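Local coordinates for protein BfpC (Escherichia coli, PDB 3VHJ) that takes part in type IV pilus biogenesis as an essential membrane protein, represented here by its cytoplasmic N-terminal domain, at residues 52-57 and 104-108; 85-89 and 119-123. The protein carries 1 engineered substitution. All blocks are in the same frame, centred on the assembly; numbering follows the deposited sequence.

Interaction 1 of 2, residues 52-57 and 104-108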
ATOM      1  N   ARG A  52       6.699   3.274 -12.584  1.00 30.00           N
ATOM      2  CA  ARG A  52       6.018   2.158 -13.215  1.00 29.90           C
ATOM      3  C   ARG A  52       5.958   2.484 -14.702  1.00 31.36           C
ATOM      4  O   ARG A  52       6.256   3.611 -15.107  1.00 31.00           O
ATOM      5  CB  ARG A  52       4.615   1.992 -12.625  1.00 29.34           C
ATOM      6  CG  ARG A  52       4.612   1.475 -11.177  1.00 27.54           C
ATOM      7  CD  ARG A  52       5.052   0.018 -11.114  1.00 26.68           C
ATOM      8  NE  ARG A  52       5.047  -0.543  -9.762  1.00 26.54           N
ATOM      9  CZ  ARG A  52       6.073  -0.515  -8.917  1.00 24.79           C
ATOM     10  NH1 ARG A  52       7.222   0.054  -9.264  1.00 24.55           N
ATOM     11  NH2 ARG A  52       5.956  -1.084  -7.722  1.00 24.19           N
ATOM     12  N   PHE A  53       5.590   1.504 -15.517  1.00 32.28           N
ATOM     13  CA  PHE A  53       5.518   1.715 -16.958  1.00 33.64           C
ATOM     14  C   PHE A  53       4.589   2.863 -17.350  1.00 33.65           C
ATOM     15  O   PHE A  53       4.971   3.748 -18.117  1.00 33.36           O
ATOM     16  CB  PHE A  53       5.060   0.435 -17.659  1.00 34.75           C
ATOM     17  CG  PHE A  53       4.967   0.566 -19.154  1.00 35.80           C
ATOM     18  CD1 PHE A  53       6.101   0.823 -19.914  1.00 36.37           C
ATOM     19  CD2 PHE A  53       3.740   0.434 -19.802  1.00 36.80           C
ATOM     20  CE1 PHE A  53       6.021   0.945 -21.303  1.00 35.00           C
ATOM     21  CE2 PHE A  53       3.648   0.554 -21.191  1.00 37.28           C
ATOM     22  CZ  PHE A  53       4.795   0.810 -21.941  1.00 36.22           C
ATOM     23  N   GLN A  54       3.371   2.845 -16.819  1.00 33.79           N
ATOM     24  CA  GLN A  54       2.382   3.873 -17.133  1.00 34.74           C
ATOM     25  C   GLN A  54       2.659   5.221 -16.469  1.00 33.50           C
ATOM     26  O   GLN A  54       1.879   6.162 -16.621  1.00 33.15           O
ATOM     27  CB  GLN A  54       0.980   3.388 -16.741  1.00 36.05           C
ATOM     28  CG  GLN A  54       0.537   2.118 -17.458  1.00 38.50           C
ATOM     29  CD  GLN A  54       0.306   2.326 -18.944  1.00 41.30           C
ATOM     30  OE1 GLN A  54       0.113   1.367 -19.693  1.00 43.98           O
ATOM     31  NE2 GLN A  54       0.315   3.583 -19.377  1.00 42.06           N
ATOM     32  N   GLY A  55       3.766   5.317 -15.738  1.00 32.15           N
ATOM     33  CA  GLY A  55       4.088   6.569 -15.082  1.00 30.24           C
ATOM     34  C   GLY A  55       4.552   6.414 -13.648  1.00 29.24           C
ATOM     35  O   GLY A  55       4.707   5.304 -13.136  1.00 27.79           O
ATOM     36  N   GLU A  56       4.762   7.542 -12.983  1.00 26.67           N
ATOM     37  CA  GLU A  56       5.230   7.517 -11.612  1.00 25.58           C
ATOM     38  C   GLU A  56       4.172   7.850 -10.578  1.00 21.88           C
ATOM     39  O   GLU A  56       3.091   8.337 -10.902  1.00 21.42           O
ATOM     40  CB  GLU A  56       6.411   8.470 -11.461  1.00 29.11           C
ATOM     41  CG  GLU A  56       7.610   8.046 -12.273  1.00 33.74           C
ATOM     42  CD  GLU A  56       8.797   8.932 -12.031  1.00 37.01           C
ATOM     43  OE1 GLU A  56       8.942   9.945 -12.753  1.00 39.63           O
ATOM     44  OE2 GLU A  56       9.574   8.621 -11.104  1.00 37.56           O
ATOM     45  N   GLN A  57       4.506   7.567  -9.326  1.00 20.17           N
ATOM     46  CA  GLN A  57       3.625   7.839  -8.208  1.00 19.01           C
ATOM     47  C   GLN A  57       4.489   7.952  -6.960  1.00 17.07           C
ATOM     48  O   GLN A  57       5.684   7.647  -6.981  1.00 16.04           O
ATOM     49  CB  GLN A  57       2.582   6.726  -8.055  1.00 19.00           C
ATOM     50  CG  GLN A  57       3.135   5.377  -7.635  1.00 19.69           C
ATOM     51  CD  GLN A  57       2.093   4.280  -7.730  1.00 17.78           C
ATOM     52  OE1 GLN A  57       1.008   4.391  -7.165  1.00 17.64           O
ATOM     53  NE2 GLN A  57       2.420   3.214  -8.451  1.00 19.73           N
ATOM     54  N   ASP A 104      -2.996   0.106 -14.257  1.00 24.24           N
ATOM     55  CA  ASP A 104      -1.829   0.897 -14.649  1.00 24.77           C
ATOM     56  C   ASP A 104      -0.707   0.805 -13.621  1.00 23.42           C
ATOM     57  O   ASP A 104       0.321   1.472 -13.748  1.00 22.23           O
ATOM     58  CB  ASP A 104      -2.211   2.368 -14.843  1.00 28.78           C
ATOM     59  CG  ASP A 104      -3.143   2.580 -16.019  1.00 32.74           C
ATOM     60  OD1 ASP A 104      -2.852   2.044 -17.107  1.00 35.28           O
ATOM     61  OD2 ASP A 104      -4.159   3.294 -15.857  1.00 37.09           O
ATOM     62  N   GLY A 105      -0.911  -0.016 -12.596  1.00 21.39           N
ATOM     63  CA  GLY A 105       0.105  -0.172 -11.573  1.00 19.68           C
ATOM     64  C   GLY A 105       0.051   0.895 -10.493  1.00 19.21           C
ATOM     65  O   GLY A 105       0.937   0.963  -9.648  1.00 19.05           O
HETATM   66  N   MSE A 106      -0.981   1.731 -10.517  1.00 18.38           N
HETATM   67  CA  MSE A 106      -1.113   2.778  -9.511  1.00 18.99           C
HETATM   68  C   MSE A 106      -1.735   2.224  -8.240  1.00 18.32           C
HETATM   69  O   MSE A 106      -2.718   1.483  -8.286  1.00 18.03           O
HETATM   70  CB  MSE A 106      -1.975   3.932 -10.036  1.00 20.44           C
HETATM   71  CG  MSE A 106      -1.407   4.652 -11.263  1.00 24.92           C
HETATM   72 SE   MSE A 106       0.252   5.568 -10.968  1.00 33.12          SE
HETATM   73  CE  MSE A 106       1.462   4.380 -11.887  1.00 29.09           C
ATOM     74  N   VAL A 107      -1.152   2.583  -7.103  1.00 19.39           N
ATOM     75  CA  VAL A 107      -1.666   2.126  -5.831  1.00 19.07           C
ATOM     76  C   VAL A 107      -2.959   2.865  -5.510  1.00 21.15           C
ATOM     77  O   VAL A 107      -2.976   4.096  -5.413  1.00 20.88           O
ATOM     78  CB  VAL A 107      -0.638   2.365  -4.695  1.00 19.22           C
ATOM     79  CG1 VAL A 107      -1.236   1.960  -3.357  1.00 18.34           C
ATOM     80  CG2 VAL A 107       0.630   1.564  -4.967  1.00 16.38           C
ATOM     81  N   HIS A 108      -4.046   2.111  -5.372  1.00 20.14           N
ATOM     82  CA  HIS A 108      -5.340   2.697  -5.034  1.00 22.18           C
ATOM     83  C   HIS A 108      -5.597   2.571  -3.541  1.00 20.90           C
ATOM     84  O   HIS A 108      -6.180   3.463  -2.927  1.00 21.10           O
ATOM     85  CB  HIS A 108      -6.480   2.004  -5.787  1.00 26.06           C
ATOM     86  CG  HIS A 108      -6.655   2.477  -7.195  1.00 31.50           C
ATOM     87  ND1 HIS A 108      -7.862   2.400  -7.858  1.00 34.20           N
ATOM     88  CD2 HIS A 108      -5.775   3.015  -8.074  1.00 32.23           C
ATOM     89  CE1 HIS A 108      -7.717   2.873  -9.085  1.00 34.87           C
ATOM     90  NE2 HIS A 108      -6.462   3.252  -9.241  1.00 33.53           N
TER
HETATM   91  O   HOH W   1       2.487  -1.242  -9.112  1.00 21.84           O
HETATM   92  O   HOH W   2       2.532   0.801 -15.267  1.00 32.52           O
HETATM   93  O   HOH W   3      -0.851   5.993  -6.375  1.00 17.65           O

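Interaction 2 of 2, residues 85-89 and 119-123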
ATOM      1  N   PHE A  85      -4.942  -5.922  -8.965  1.00 18.56           N
ATOM      2  CA  PHE A  85      -5.270  -6.827  -7.871  1.00 19.35           C
ATOM      3  C   PHE A  85      -5.583  -6.074  -6.590  1.00 19.11           C
ATOM      4  O   PHE A  85      -5.171  -4.930  -6.407  1.00 17.70           O
ATOM      5  CB  PHE A  85      -4.093  -7.771  -7.611  1.00 22.20           C
ATOM      6  CG  PHE A  85      -2.847  -7.063  -7.126  1.00 23.85           C
ATOM      7  CD1 PHE A  85      -2.636  -6.841  -5.772  1.00 27.01           C
ATOM      8  CD2 PHE A  85      -1.910  -6.587  -8.032  1.00 27.06           C
ATOM      9  CE1 PHE A  85      -1.509  -6.153  -5.322  1.00 26.73           C
ATOM     10  CE2 PHE A  85      -0.772  -5.894  -7.595  1.00 30.10           C
ATOM     11  CZ  PHE A  85      -0.577  -5.678  -6.235  1.00 27.26           C
ATOM     12  N   CYS A  86      -6.316  -6.733  -5.705  1.00 17.98           N
ATOM     13  CA  CYS A  86      -6.647  -6.159  -4.413  1.00 20.12           C
ATOM     14  C   CYS A  86      -6.755  -7.339  -3.462  1.00 20.42           C
ATOM     15  O   CYS A  86      -6.814  -8.488  -3.895  1.00 18.85           O
ATOM     16  CB  CYS A  86      -7.975  -5.400  -4.466  1.00 19.78           C
ATOM     17  SG  CYS A  86      -9.438  -6.421  -4.202  1.00 20.19           S
ATOM     18  N   GLY A  87      -6.763  -7.066  -2.166  1.00 21.76           N
ATOM     19  CA  GLY A  87      -6.880  -8.160  -1.225  1.00 20.80           C
ATOM     20  C   GLY A  87      -6.844  -7.750   0.227  1.00 19.69           C
ATOM     21  O   GLY A  87      -6.384  -6.660   0.572  1.00 18.43           O
ATOM     22  N   LEU A  88      -7.366  -8.642   1.064  1.00 19.71           N
ATOM     23  CA  LEU A  88      -7.400  -8.481   2.509  1.00 19.76           C
ATOM     24  C   LEU A  88      -6.383  -9.524   2.971  1.00 20.71           C
ATOM     25  O   LEU A  88      -6.527 -10.711   2.669  1.00 20.98           O
ATOM     26  CB  LEU A  88      -8.793  -8.824   3.039  1.00 21.48           C
ATOM     27  CG  LEU A  88      -8.987  -8.942   4.552  1.00 21.97           C
ATOM     28  CD1 LEU A  88      -8.710  -7.614   5.233  1.00 22.00           C
ATOM     29  CD2 LEU A  88     -10.420  -9.398   4.827  1.00 24.28           C
ATOM     30  N   PHE A  89      -5.354  -9.083   3.688  1.00 19.91           N
ATOM     31  CA  PHE A  89      -4.297  -9.988   4.128  1.00 19.97           C
ATOM     32  C   PHE A  89      -3.873  -9.783   5.572  1.00 19.42           C
ATOM     33  O   PHE A  89      -3.738  -8.655   6.033  1.00 19.39           O
ATOM     34  CB  PHE A  89      -3.027  -9.777   3.298  1.00 20.19           C
ATOM     35  CG  PHE A  89      -3.192  -9.990   1.824  1.00 21.79           C
ATOM     36  CD1 PHE A  89      -3.056 -11.257   1.272  1.00 21.41           C
ATOM     37  CD2 PHE A  89      -3.393  -8.905   0.976  1.00 22.31           C
ATOM     38  CE1 PHE A  89      -3.105 -11.440  -0.106  1.00 22.32           C
ATOM     39  CE2 PHE A  89      -3.445  -9.079  -0.402  1.00 20.41           C
ATOM     40  CZ  PHE A  89      -3.299 -10.345  -0.943  1.00 19.97           C
ATOM     41  N   ALA A 119     -10.935  -4.112   9.080  1.00 26.41           N
ATOM     42  CA  ALA A 119     -10.270  -4.388   7.812  1.00 24.86           C
ATOM     43  C   ALA A 119     -11.251  -5.029   6.837  1.00 25.91           C
ATOM     44  O   ALA A 119     -11.313  -4.658   5.665  1.00 23.53           O
ATOM     45  CB  ALA A 119      -9.081  -5.311   8.039  1.00 23.68           C
ATOM     46  N   LYS A 120     -12.017  -5.999   7.330  1.00 25.74           N
ATOM     47  CA  LYS A 120     -13.006  -6.679   6.504  1.00 27.08           C
ATOM     48  C   LYS A 120     -14.047  -5.666   6.026  1.00 25.63           C
ATOM     49  O   LYS A 120     -14.416  -5.646   4.851  1.00 25.44           O
ATOM     50  CB  LYS A 120     -13.681  -7.802   7.309  1.00 29.42           C
ATOM     51  CG  LYS A 120     -14.537  -8.752   6.472  1.00 35.84           C
ATOM     52  CD  LYS A 120     -15.117  -9.888   7.315  1.00 38.86           C
ATOM     53  CE  LYS A 120     -16.005 -10.803   6.471  1.00 43.72           C
ATOM     54  NZ  LYS A 120     -16.536 -11.972   7.237  1.00 44.51           N
ATOM     55  N   LYS A 121     -14.503  -4.811   6.936  1.00 25.53           N
ATOM     56  CA  LYS A 121     -15.499  -3.800   6.598  1.00 26.64           C
ATOM     57  C   LYS A 121     -14.990  -2.809   5.545  1.00 26.64           C
ATOM     58  O   LYS A 121     -15.732  -2.423   4.640  1.00 25.30           O
ATOM     59  CB  LYS A 121     -15.934  -3.044   7.861  1.00 29.16           C
ATOM     60  CG  LYS A 121     -16.973  -1.952   7.618  1.00 33.51           C
ATOM     61  CD  LYS A 121     -17.427  -1.313   8.925  1.00 37.10           C
ATOM     62  CE  LYS A 121     -18.411  -0.180   8.680  1.00 39.69           C
ATOM     63  NZ  LYS A 121     -19.578  -0.614   7.856  1.00 40.72           N
ATOM     64  N   PHE A 122     -13.730  -2.398   5.661  1.00 24.67           N
ATOM     65  CA  PHE A 122     -13.160  -1.456   4.699  1.00 23.46           C
ATOM     66  C   PHE A 122     -13.065  -2.130   3.334  1.00 22.35           C
ATOM     67  O   PHE A 122     -13.393  -1.541   2.305  1.00 22.27           O
ATOM     68  CB  PHE A 122     -11.766  -1.015   5.142  1.00 22.42           C
ATOM     69  CG  PHE A 122     -11.163   0.034   4.257  1.00 22.75           C
ATOM     70  CD1 PHE A 122     -11.515   1.372   4.405  1.00 23.04           C
ATOM     71  CD2 PHE A 122     -10.268  -0.318   3.254  1.00 22.47           C
ATOM     72  CE1 PHE A 122     -10.983   2.349   3.560  1.00 23.97           C
ATOM     73  CE2 PHE A 122      -9.730   0.650   2.403  1.00 25.30           C
ATOM     74  CZ  PHE A 122     -10.089   1.986   2.557  1.00 25.40           C
ATOM     75  N   PHE A 123     -12.607  -3.376   3.349  1.00 21.42           N
ATOM     76  CA  PHE A 123     -12.448  -4.184   2.152  1.00 22.05           C
ATOM     77  C   PHE A 123     -13.755  -4.280   1.366  1.00 23.70           C
ATOM     78  O   PHE A 123     -13.798  -3.997   0.165  1.00 21.84           O
ATOM     79  CB  PHE A 123     -11.979  -5.578   2.569  1.00 21.62           C
ATOM     80  CG  PHE A 123     -11.808  -6.540   1.430  1.00 22.69           C
ATOM     81  CD1 PHE A 123     -10.842  -6.320   0.449  1.00 23.45           C
ATOM     82  CD2 PHE A 123     -12.574  -7.700   1.370  1.00 22.79           C
ATOM     83  CE1 PHE A 123     -10.639  -7.242  -0.569  1.00 21.75           C
ATOM     84  CE2 PHE A 123     -12.379  -8.633   0.353  1.00 23.01           C
ATOM     85  CZ  PHE A 123     -11.407  -8.403  -0.618  1.00 24.43           C
TER

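Interaction 1 of 2, residues 52-57 and 104-108
Gln57 and the selenomethionine Met106 run past each other in opposite directions where the beta hairpin of strands 46-52 and 55-60, closed by a type I turn from Arg52 to Gly55, meets the loop entering strand 107-113. The contact illustrates how one primary amide can engage two backbone groups at once, an N-H and a carbonyl. Gln57 sets CG between its backbone N and carbonyl carbon (chi1 67°) and then extends toward the loop. Gln57 OE1 accepts a nearly straight bond from Val107 N at 2.8 Å, in the carbonyl plane and on a lone pair, while Gln57 NE2 donates to Gly105 O at 2.9 Å, with that oxygen close to the amide plane. With both ends engaged the amide cannot easily flip, and water 3, donating to Gln57 OE1 and to Val107 O, adds a third tie. Met106 bends at chi2 and chi3, bringing SE within 3.9 Å of Gln57 CB and curling CE to 3.6 Å from Gly55 O. Were Gln57 an alanine, Val107 N would probably lose its acceptor, Gly105 O would keep water 1 but lose the amide, and a gap would open beside the selenium. Gln54 CG lies 3.4 Å from Asp104 OD1, the amide and carboxylate planes 60° apart. Water 1 lies at the edge of the Arg52 guanidinium, in its plane, accepting from Arg52 NE at 2.7 Å and donating to Gly105 O.

Interaction 2 of 2, residues 85-89 and 119-123
Leu88 places its CB squarely over the ring of Phe123, 4.1 Å from the centroid and 9° off the normal, a CH-pi contact at the heart of this apolar interface. Beyond CB the leucine turns its CG away from the backbone N (chi1 170°), and the two methyls part along the helix. CD1 meets Ala119 CB at 3.6 Å, one turn before the phenylalanine, and CD2 rests 4.1 Å from Lys120 CA. The same ring extends its CE1 along the strand, where Cys86 SG approaches it at 3.9 Å, an oblique sulfur-aromatic contact. Between these two side chains Gly87 brings its carbonyl carbon to 3.9 Å from Phe123 CE1. A side chain on this glycine would point away from the helix, and its CB would run into Phe89 CE2.

Further out, Val98 touches Leu88, Trp96 and Phe113 touch Ala119, and Val144 touches Phe123. Backbone hydrogen bonds fix the strand between its neighbours 96-101 and 135-137. Helix 119-123 runs nearly antiparallel to strand 85-89, at 160° with the axes 9.1 Å apart. This is a helix laid on a beta sheet, and the sheet order 3-2-1-4, with three antiparallel strands followed by the helix and then a parallel strand, is consistent with the first part of an RNase H-like (actin-like) fold.

In the fold
Interaction 1 is partly buried, with exposed Gln54 at its margin, whereas interaction 2 is buried, and their chemistry follows that difference. The pair 52-57 and 104-108 joins two separate sheets at a hairpin end through amide-to-backbone bonds and bridging waters, with selenomethionine supplying an apolar element. The pair 85-89 and 119-123 packs a helix against a strand of the sheet it covers, mainly through apolar and aromatic contacts, with no hydrogen bond between the two segments. Their centres are 20 Å apart, yet both reach the sheet containing strands 85-90 and 107-113. Strand 107-113, entered at interaction 1, leads into helix 116-127 of interaction 2, and the segments alternate along the chain.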